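Local coordinates for endo-1,3-beta-glucanase, family GH16 (Zobellia galactanivorans, PDB 4BPZ), which probably hydrolyses internal beta-1,3 linkages of glucans such as algal laminarin, as a calcium-binding family 16 glycoside hydrolase domain, at residues A[12-17]-A[89-94]; A[145-150]-A[155-160]; A[159-164]-A[170-175]. The protein carries 1 engineered substitution. All coordinates share one frame; numbering follows the deposited sequence. Where two conformers were deposited one is given.

Interaction 1: residues A[12-17]-A[89-94]; sequences TLVFSD and SKFAFT
In the beta-jelly-roll sandwich of this family 16 domain, a classic beta bulge in strand 13-17 turns both V14 and F15 toward F91, on the weakly bonded end of strand 82-93. The two bulge residues sit opposite I254 of strand 244-255. F15 lays its methylene over the face of the F91 ring. CB of F15 is 3.6 Å from the centroid of that ring and 14° off its normal, a CH-pi contact. The two rings are nearly parallel, with planes at 18°, but they are slid apart and barely overlap. CG is anti to the backbone N in both residues (chi1 173° in F15), and the side chains run past each other in opposite directions. This brings CD1 of F15 to 3.5 Å from CB of F91. V14 crosses F91 at about a right angle, with CG2 of V14 3.6 Å from CZ of F91. F91 has two conformers, and these contacts are those of one. Beside F91, S89 OG donates to F91 O at 2.8 Å, in the carbonyl plane, and also bonds to L224 N. With an alanine in place of F15, the side of F91 CB would probably lose its aromatic neighbour and a gap would open beside S89. No hydrogen bond joins the segments, so dispersion and CH-pi packing hold this pairing.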
loop_
_atom_site.group_PDB
_atom_site.type_symbol
_atom_site.label_atom_id
_atom_site.label_comp_id
_atom_site.label_asym_id
_atom_site.label_seq_id
_atom_site.Cartn_x
_atom_site.Cartn_y
_atom_site.Cartn_z
ATOM N N THR A 12 4.733 19.369 10.435
ATOM C CA THR A 12 6.184 19.314 10.156
ATOM C C THR A 12 6.447 18.192 9.126
ATOM O O THR A 12 6.185 17.059 9.396
ATOM C CB THR A 12 6.940 19.003 11.470
ATOM O OG1 THR A 12 6.701 20.040 12.396
ATOM C CG2 THR A 12 8.431 18.757 11.222
ATOM N N LEU A 13 6.897 18.583 7.938
ATOM C CA LEU A 13 7.174 17.623 6.909
ATOM C C LEU A 13 8.363 16.760 7.287
ATOM O O LEU A 13 9.441 17.303 7.540
ATOM C CB LEU A 13 7.391 18.335 5.567
ATOM C CG LEU A 13 7.524 17.333 4.336
ATOM C CD1 LEU A 13 6.217 16.688 3.975
ATOM C CD2 LEU A 13 7.997 18.206 3.170
ATOM N N VAL A 14 8.211 15.443 7.328
ATOM C CA VAL A 14 9.298 14.497 7.693
ATOM C C VAL A 14 9.733 13.594 6.611
ATOM O O VAL A 14 10.852 13.037 6.678
ATOM C CB VAL A 14 8.971 13.705 9.002
ATOM C CG1 VAL A 14 8.842 14.723 10.180
ATOM C CG2 VAL A 14 7.680 12.896 8.851
ATOM N N PHE A 15 8.908 13.389 5.585
ATOM C CA PHE A 15 9.290 12.532 4.471
ATOM C C PHE A 15 8.423 12.939 3.305
ATOM O O PHE A 15 7.229 13.151 3.477
ATOM C CB PHE A 15 8.995 11.046 4.794
ATOM C CG PHE A 15 9.205 10.099 3.630
ATOM C CD1 PHE A 15 10.448 9.519 3.351
ATOM C CD2 PHE A 15 8.150 9.784 2.824
ATOM C CE1 PHE A 15 10.630 8.631 2.262
ATOM C CE2 PHE A 15 8.308 8.874 1.741
ATOM C CZ PHE A 15 9.544 8.226 1.477
ATOM N N SER A 16 9.027 12.948 2.087
ATOM C CA SER A 16 8.164 13.152 0.913
ATOM C C SER A 16 8.861 12.680 -0.317
ATOM O O SER A 16 10.110 12.621 -0.379
ATOM C CB SER A 16 7.757 14.606 0.734
ATOM O OG SER A 16 8.878 15.401 0.483
ATOM N N ASP A 17 8.063 12.415 -1.314
ATOM C CA ASP A 17 8.603 12.227 -2.683
ATOM C C ASP A 17 7.599 12.934 -3.592
ATOM O O ASP A 17 6.439 12.498 -3.679
ATOM C CB ASP A 17 8.896 10.762 -3.066
ATOM C CG ASP A 17 9.814 10.719 -4.262
ATOM O OD1 ASP A 17 9.923 11.716 -4.999
ATOM O OD2 ASP A 17 10.407 9.572 -4.461
ATOM N N SER A 89 8.426 2.231 1.819
ATOM C CA SER A 89 9.260 3.389 2.184
ATOM C C SER A 89 10.436 2.938 3.043
ATOM O O SER A 89 10.315 2.096 3.937
ATOM C CB SER A 89 8.434 4.422 2.955
ATOM O OG SER A 89 7.871 3.958 4.175
ATOM N N LYS A 90 11.572 3.611 2.758
ATOM C CA LYS A 90 12.820 3.529 3.526
ATOM C C LYS A 90 12.707 4.605 4.621
ATOM O O LYS A 90 13.499 5.535 4.732
ATOM C CB LYS A 90 14.047 3.730 2.615
ATOM C CG LYS A 90 14.291 2.521 1.786
ATOM C CD LYS A 90 15.731 2.600 1.296
ATOM C CE LYS A 90 15.953 1.335 0.465
ATOM N NZ LYS A 90 17.286 1.420 -0.239
ATOM N N PHE A 91 11.632 4.486 5.384
ATOM C CA PHE A 91 11.283 5.560 6.325
ATOM C C PHE A 91 10.195 4.960 7.118
ATOM O O PHE A 91 9.151 4.614 6.568
ATOM C CB PHE A 91 10.750 6.850 5.633
ATOM C CG PHE A 91 10.327 7.935 6.616
ATOM C CD1 PHE A 91 11.322 8.679 7.259
ATOM C CD2 PHE A 91 8.983 8.190 6.942
ATOM C CE1 PHE A 91 11.005 9.720 8.148
ATOM C CE2 PHE A 91 8.651 9.216 7.860
ATOM C CZ PHE A 91 9.668 9.943 8.462
ATOM N N ALA A 92 10.449 4.861 8.401
ATOM C CA ALA A 92 9.507 4.299 9.335
ATOM C C ALA A 92 9.126 5.379 10.337
ATOM O O ALA A 92 10.041 6.147 10.728
ATOM C CB ALA A 92 10.086 3.062 10.036
ATOM N N PHE A 93 7.910 5.460 10.782
ATOM C CA PHE A 93 7.452 6.588 11.580
ATOM C C PHE A 93 6.337 6.153 12.514
ATOM O O PHE A 93 5.606 5.188 12.185
ATOM C CB PHE A 93 7.013 7.762 10.697
ATOM C CG PHE A 93 5.873 7.421 9.818
ATOM C CD1 PHE A 93 6.023 6.591 8.691
ATOM C CD2 PHE A 93 4.573 7.846 10.111
ATOM C CE1 PHE A 93 4.987 6.197 7.876
ATOM C CE2 PHE A 93 3.490 7.446 9.240
ATOM C CZ PHE A 93 3.736 6.603 8.182
ATOM N N THR A 94 6.223 6.889 13.622
ATOM C CA THR A 94 5.137 6.675 14.587
ATOM C C THR A 94 4.351 7.916 14.716
ATOM O O THR A 94 4.881 8.956 15.144
ATOM C CB THR A 94 5.649 6.278 15.979
ATOM O OG1 THR A 94 6.542 5.177 15.768
ATOM C CG2 THR A 94 4.508 5.866 16.890
#

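Interaction 2: residues A[145-150]-A[155-160]; sequences ILEQNG and STIAHF. With GLC (alpha-D-glucopyranose), chain C.
The E147 carboxylate meets I157 through OE2, 3.9 Å from I157 CG2, while its OE1 accepts a 2.8 Å hydrogen bond from O6 of the bound glucose. The Q148 amide meets S155 O, which lies 19° out of the amide plane. E147 ends a stretch that fits the family 16 E-x-D-x-x-E signature, with the engineered S142 at its first position and D144 at its second acid. The stretch contains a classic beta bulge, with I145 and L146 both opposite I114. Beyond it a single antiparallel bridge, a hydrogen-bonded pair, links E147 to I157. E147 N donates to I157 O at 3.1 Å, and I157 N returns a bond to E147 O at 2.9 Å. The E147 chain is extended beyond CG (chi2 178°), which carries the carboxylate out to the sugar. W111 NE1 also bonds OE1, so two donors grip that oxygen. On L146, CD2 packs 3.6 Å from T156 CB, the two side chains crossing at about a right angle. Q148 NE2 donates to S155 O at 2.9 Å, from well above the carbonyl plane. The same oxygen accepts from a water 2.8 Å away, and that water takes the N-H of N149 N.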
loop_
_atom_site.group_PDB
_atom_site.type_symbol
_atom_site.label_atom_id
_atom_site.label_comp_id
_atom_site.label_asym_id
_atom_site.label_seq_id
_atom_site.Cartn_x
_atom_site.Cartn_y
_atom_site.Cartn_z
ATOM N N ILE A 145 -4.730 2.678 3.895
ATOM C CA ILE A 145 -5.157 4.036 3.539
ATOM C C ILE A 145 -6.047 3.993 2.306
ATOM O O ILE A 145 -7.026 4.726 2.226
ATOM C CB ILE A 145 -3.929 4.911 3.349
ATOM C CG1 ILE A 145 -3.060 4.870 4.618
ATOM C CG2 ILE A 145 -4.381 6.320 2.973
ATOM C CD1 ILE A 145 -1.775 5.671 4.485
ATOM N N LEU A 146 -5.744 3.129 1.353
ATOM C CA LEU A 146 -6.588 2.954 0.176
ATOM C C LEU A 146 -6.419 1.555 -0.300
ATOM O O LEU A 146 -5.291 1.036 -0.444
ATOM C CB LEU A 146 -6.064 3.917 -0.929
ATOM C CG LEU A 146 -6.691 3.845 -2.342
ATOM C CD1 LEU A 146 -6.094 2.798 -3.211
ATOM C CD2 LEU A 146 -8.256 3.865 -2.260
ATOM N N GLU A 147 -7.539 0.821 -0.569
ATOM C CA GLU A 147 -7.556 -0.293 -1.473
ATOM C C GLU A 147 -8.733 -0.127 -2.418
ATOM O O GLU A 147 -9.748 0.483 -2.061
ATOM C CB GLU A 147 -7.719 -1.613 -0.759
ATOM C CG GLU A 147 -6.652 -1.947 0.263
ATOM C CD GLU A 147 -6.925 -3.282 0.958
ATOM O OE1 GLU A 147 -6.690 -4.367 0.406
ATOM O OE2 GLU A 147 -7.512 -3.280 2.122
ATOM N N GLN A 148 -8.609 -0.673 -3.635
ATOM C CA GLN A 148 -9.799 -0.925 -4.440
ATOM C C GLN A 148 -9.802 -2.344 -4.842
ATOM O O GLN A 148 -8.732 -2.910 -5.154
ATOM C CB GLN A 148 -9.870 -0.030 -5.689
ATOM C CG GLN A 148 -10.312 1.382 -5.519
ATOM C CD GLN A 148 -10.866 1.923 -6.800
ATOM O OE1 GLN A 148 -10.206 1.914 -7.881
ATOM N NE2 GLN A 148 -12.013 2.508 -6.698
ATOM N N ASN A 149 -10.968 -2.986 -4.820
ATOM C CA ASN A 149 -11.078 -4.297 -5.381
ATOM C C ASN A 149 -11.168 -4.254 -6.905
ATOM O O ASN A 149 -11.214 -3.216 -7.505
ATOM C CB ASN A 149 -12.213 -5.111 -4.706
ATOM C CG ASN A 149 -13.575 -4.494 -4.888
ATOM O OD1 ASN A 149 -14.386 -4.466 -3.897
ATOM N ND2 ASN A 149 -13.862 -3.987 -6.034
ATOM N N GLY A 150 -11.175 -5.424 -7.531
ATOM C CA GLY A 150 -11.094 -5.520 -8.987
ATOM C C GLY A 150 -12.415 -5.330 -9.674
ATOM O O GLY A 150 -12.420 -4.999 -10.874
ATOM N N SER A 155 -15.973 2.424 -5.587
ATOM C CA SER A 155 -15.836 2.615 -4.180
ATOM C C SER A 155 -14.376 2.341 -3.769
ATOM O O SER A 155 -13.615 1.662 -4.440
ATOM C CB SER A 155 -16.868 1.725 -3.459
ATOM O OG SER A 155 -16.399 1.012 -2.399
ATOM N N THR A 156 -13.997 2.940 -2.665
ATOM C CA THR A 156 -12.683 2.703 -2.065
ATOM C C THR A 156 -12.877 2.098 -0.679
ATOM O O THR A 156 -13.910 2.300 -0.023
ATOM C CB THR A 156 -11.818 4.000 -1.978
ATOM O OG1 THR A 156 -12.325 4.890 -1.016
ATOM C CG2 THR A 156 -11.683 4.691 -3.314
ATOM N N ILE A 157 -11.802 1.479 -0.239
ATOM C CA ILE A 157 -11.766 0.795 1.025
ATOM C C ILE A 157 -10.729 1.362 1.939
ATOM O O ILE A 157 -9.609 1.763 1.475
ATOM C CB ILE A 157 -11.302 -0.647 0.722
ATOM C CG1 ILE A 157 -12.380 -1.414 -0.110
ATOM C CG2 ILE A 157 -10.886 -1.397 1.988
ATOM C CD1 ILE A 157 -11.789 -2.632 -0.840
ATOM N N ALA A 158 -11.014 1.449 3.226
ATOM C CA ALA A 158 -10.003 1.790 4.302
ATOM C C ALA A 158 -10.239 0.669 5.277
ATOM O O ALA A 158 -11.294 0.359 5.650
ATOM C CB ALA A 158 -10.365 3.123 5.008
ATOM N N HIS A 159 -9.206 0.043 5.774
ATOM C CA HIS A 159 -9.334 -1.110 6.665
ATOM C C HIS A 159 -8.140 -1.489 7.525
ATOM O O HIS A 159 -7.051 -1.561 7.037
ATOM C CB HIS A 159 -9.356 -2.276 5.811
ATOM C CG HIS A 159 -10.411 -3.164 6.150
ATOM N ND1 HIS A 159 -10.317 -4.266 6.919
ATOM C CD2 HIS A 159 -11.726 -3.077 5.744
ATOM C CE1 HIS A 159 -11.563 -4.850 6.958
ATOM N NE2 HIS A 159 -12.377 -4.160 6.231
ATOM N N PHE A 160 -8.352 -1.754 8.769
ATOM C CA PHE A 160 -7.332 -2.024 9.753
ATOM C C PHE A 160 -7.247 -3.499 10.024
ATOM O O PHE A 160 -8.306 -4.154 10.125
ATOM C CB PHE A 160 -7.685 -1.243 11.065
ATOM C CG PHE A 160 -7.725 0.233 10.904
ATOM C CD1 PHE A 160 -8.832 0.927 10.428
ATOM C CD2 PHE A 160 -6.545 0.998 11.203
ATOM C CE1 PHE A 160 -8.804 2.309 10.257
ATOM C CE2 PHE A 160 -6.548 2.349 11.051
ATOM C CZ PHE A 160 -7.653 3.034 10.573
HETATM C C1 GLC C . -4.533 -5.374 3.547
HETATM C C2 GLC C . -4.405 -6.932 3.632
HETATM C C3 GLC C . -3.071 -7.305 2.970
HETATM C C4 GLC C . -3.001 -6.780 1.602
HETATM C C5 GLC C . -2.994 -5.280 1.769
HETATM C C6 GLC C . -2.909 -4.517 0.467
HETATM O O1 GLC C . -3.742 -4.698 4.501
HETATM O O2 GLC C . -4.470 -7.274 4.993
HETATM O O3 GLC C . -2.944 -8.789 2.958
HETATM O O4 GLC C . -1.805 -7.252 0.951
HETATM O O5 GLC C . -4.251 -4.899 2.374
HETATM O O6 GLC C . -4.002 -4.811 -0.397
HETATM O O HOH W 1 -13.335 -1.161 -4.501
#

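Interaction 3: residues A[159-164]-A[170-175]; sequences HFHWSD and YQNLGG. With GLC (alpha-D-glucopyranose), chain C.
W162 lies flat against Q171, and H161 stands beside Y170 on the other face of this beta hairpin in the jelly-roll sandwich. The strands 159-163 and 170-175 run antiparallel at 171°. Four backbone hydrogen bonds pair F160 with L173 and W162 with Q171. Q171 CB sits over the six-membered ring of W162, 3.3 Å from its centroid and 4° off the normal, a CH-pi contact. Q171 CG, anti to its carbonyl carbon, also lies against the indole; a bend at chi2 turns the amide. L173 CD1 comes instead to the edge of the indole, 3.8 Å from CZ3 of W162. W162 NE1 donates to D164 OD1 at 2.9 Å with the acceptor near the ring plane, and this bond fixes the rotation of the indole. On the sugar side, H161, part of the glycan pocket, and Y170 point the same way. Y170 OH reaches the edge of the imidazole, 2.9 Å from CD2 of H161. O2 of the glucose stands over the centre of the H161 ring, 3.3 Å above its plane. N172 runs alongside H161, its amide turned 31° from the ring. Backbone bonds tie H159 to D144 of strand 142-144 and H161 to the engineered S142. On the face of F160 and W162, both side chains pack on L210 of strand 205-211, and F160 also touches M198 and V200 of strand 197-202.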
loop_
_atom_site.group_PDB
_atom_site.type_symbol
_atom_site.label_atom_id
_atom_site.label_comp_id
_atom_site.label_asym_id
_atom_site.label_seq_id
_atom_site.Cartn_x
_atom_site.Cartn_y
_atom_site.Cartn_z
ATOM N N HIS A 159 -9.206 0.043 5.774
ATOM C CA HIS A 159 -9.334 -1.110 6.665
ATOM C C HIS A 159 -8.140 -1.489 7.525
ATOM O O HIS A 159 -7.051 -1.561 7.037
ATOM C CB HIS A 159 -9.356 -2.276 5.811
ATOM C CG HIS A 159 -10.411 -3.164 6.150
ATOM N ND1 HIS A 159 -10.317 -4.266 6.919
ATOM C CD2 HIS A 159 -11.726 -3.077 5.744
ATOM C CE1 HIS A 159 -11.563 -4.850 6.958
ATOM N NE2 HIS A 159 -12.377 -4.160 6.231
ATOM N N PHE A 160 -8.352 -1.754 8.769
ATOM C CA PHE A 160 -7.332 -2.024 9.753
ATOM C C PHE A 160 -7.247 -3.499 10.024
ATOM O O PHE A 160 -8.306 -4.154 10.125
ATOM C CB PHE A 160 -7.685 -1.243 11.065
ATOM C CG PHE A 160 -7.725 0.233 10.904
ATOM C CD1 PHE A 160 -8.832 0.927 10.428
ATOM C CD2 PHE A 160 -6.545 0.998 11.203
ATOM C CE1 PHE A 160 -8.804 2.309 10.257
ATOM C CE2 PHE A 160 -6.548 2.349 11.051
ATOM C CZ PHE A 160 -7.653 3.034 10.573
ATOM N N HIS A 161 -6.049 -3.987 10.184
ATOM C CA HIS A 161 -5.810 -5.422 10.492
ATOM C C HIS A 161 -4.810 -5.498 11.609
ATOM O O HIS A 161 -3.692 -4.928 11.469
ATOM C CB HIS A 161 -5.267 -6.181 9.291
ATOM C CG HIS A 161 -6.094 -6.129 8.050
ATOM N ND1 HIS A 161 -6.167 -5.075 7.155
ATOM C CD2 HIS A 161 -7.044 -7.015 7.639
ATOM C CE1 HIS A 161 -7.054 -5.387 6.190
ATOM N NE2 HIS A 161 -7.560 -6.543 6.476
ATOM N N TRP A 162 -5.139 -6.177 12.712
ATOM C CA TRP A 162 -4.219 -6.231 13.824
ATOM C C TRP A 162 -4.621 -7.318 14.752
ATOM O O TRP A 162 -5.728 -7.886 14.662
ATOM C CB TRP A 162 -4.123 -4.924 14.580
ATOM C CG TRP A 162 -5.252 -4.606 15.487
ATOM C CD1 TRP A 162 -5.223 -4.748 16.900
ATOM C CD2 TRP A 162 -6.567 -4.081 15.160
ATOM N NE1 TRP A 162 -6.386 -4.286 17.404
ATOM C CE2 TRP A 162 -7.241 -3.833 16.425
ATOM C CE3 TRP A 162 -7.202 -3.768 13.977
ATOM C CZ2 TRP A 162 -8.567 -3.413 16.501
ATOM C CZ3 TRP A 162 -8.518 -3.309 14.008
ATOM C CH2 TRP A 162 -9.216 -3.188 15.298
ATOM N N SER A 163 -3.732 -7.737 15.622
ATOM C CA SER A 163 -4.127 -8.496 16.813
ATOM C C SER A 163 -3.780 -7.673 18.029
ATOM O O SER A 163 -2.803 -6.916 18.013
ATOM C CB SER A 163 -3.537 -9.901 16.874
ATOM O OG SER A 163 -2.145 -9.914 16.740
ATOM N N ASP A 164 -4.653 -7.712 19.025
ATOM C CA ASP A 164 -4.428 -7.005 20.277
ATOM C C ASP A 164 -3.102 -7.464 20.906
ATOM O O ASP A 164 -2.750 -8.647 20.793
ATOM C CB ASP A 164 -5.619 -7.179 21.191
ATOM C CG ASP A 164 -6.525 -5.954 21.149
ATOM O OD1 ASP A 164 -6.692 -5.116 20.143
ATOM O OD2 ASP A 164 -7.039 -5.850 22.223
ATOM N N TYR A 170 -7.410 -11.929 16.193
ATOM C CA TYR A 170 -7.295 -11.134 14.967
ATOM C C TYR A 170 -8.440 -10.193 14.785
ATOM O O TYR A 170 -9.609 -10.633 14.847
ATOM C CB TYR A 170 -7.162 -12.058 13.773
ATOM C CG TYR A 170 -7.238 -11.444 12.409
ATOM C CD1 TYR A 170 -6.365 -10.450 12.059
ATOM C CD2 TYR A 170 -8.146 -11.875 11.431
ATOM C CE1 TYR A 170 -6.419 -9.824 10.818
ATOM C CE2 TYR A 170 -8.164 -11.304 10.143
ATOM C CZ TYR A 170 -7.294 -10.285 9.828
ATOM O OH TYR A 170 -7.371 -9.771 8.561
ATOM N N GLN A 171 -8.190 -8.919 14.534
ATOM C CA GLN A 171 -9.247 -7.936 14.308
ATOM C C GLN A 171 -9.094 -7.406 12.893
ATOM O O GLN A 171 -7.963 -7.143 12.447
ATOM C CB GLN A 171 -9.109 -6.702 15.255
ATOM C CG GLN A 171 -8.879 -6.933 16.772
ATOM C CD GLN A 171 -10.141 -7.271 17.413
ATOM O OE1 GLN A 171 -10.244 -8.305 18.022
ATOM N NE2 GLN A 171 -11.143 -6.397 17.259
ATOM N N ASN A 172 -10.219 -7.172 12.228
ATOM C CA ASN A 172 -10.189 -6.646 10.834
ATOM C C ASN A 172 -11.425 -5.876 10.661
ATOM O O ASN A 172 -12.519 -6.444 10.710
ATOM C CB ASN A 172 -10.144 -7.930 9.931
ATOM C CG ASN A 172 -10.497 -7.750 8.474
ATOM O OD1 ASN A 172 -10.402 -6.673 7.934
ATOM N ND2 ASN A 172 -10.719 -8.884 7.788
ATOM N N LEU A 173 -11.346 -4.587 10.460
ATOM C CA LEU A 173 -12.560 -3.778 10.316
ATOM C C LEU A 173 -12.250 -2.539 9.560
ATOM O O LEU A 173 -11.088 -2.161 9.447
ATOM C CB LEU A 173 -13.316 -3.523 11.642
ATOM C CG LEU A 173 -12.399 -3.154 12.784
ATOM C CD1 LEU A 173 -11.786 -1.823 12.624
ATOM C CD2 LEU A 173 -13.231 -3.103 14.067
ATOM N N GLY A 174 -13.257 -1.882 9.052
ATOM C CA GLY A 174 -13.083 -0.666 8.343
ATOM C C GLY A 174 -14.336 -0.237 7.657
ATOM O O GLY A 174 -15.435 -0.582 8.043
ATOM N N GLY A 175 -14.161 0.566 6.603
ATOM C CA GLY A 175 -15.288 1.132 5.869
ATOM C C GLY A 175 -14.974 1.260 4.402
ATOM O O GLY A 175 -13.865 0.957 3.923
HETATM C C1 GLC C . -4.533 -5.374 3.547
HETATM C C2 GLC C . -4.405 -6.932 3.632
HETATM C C3 GLC C . -3.071 -7.305 2.970
HETATM C C4 GLC C . -3.001 -6.780 1.602
HETATM C C5 GLC C . -2.994 -5.280 1.769
HETATM C C6 GLC C . -2.909 -4.517 0.467
HETATM O O1 GLC C . -3.742 -4.698 4.501
HETATM O O2 GLC C . -4.470 -7.274 4.993
HETATM O O3 GLC C . -2.944 -8.789 2.958
HETATM O O4 GLC C . -1.805 -7.252 0.951
HETATM O O5 GLC C . -4.251 -4.899 2.374
HETATM O O6 GLC C . -4.002 -4.811 -0.397
#

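Interactions 2 and 3 share strand 155-163 and its residues H159 and F160, and they meet where A158 N lies 3.0 Å from G175 O. Both touch the same glucose, one through a carboxylate and the other through an imidazole face. Interaction 1 stands apart, about 22 Å and 23 Å from them between centres, and joins the N-terminal strand to strand 82-93 by apolar packing alone. Its F15 is buried. Interaction 2 has one backbone bridge, supplemented by an amide and a water, and five of its nine touching residues are buried. Interaction 3 is a regular paired hairpin, with four of twelve touching residues buried and Y170 and N172 exposed on its outer strand.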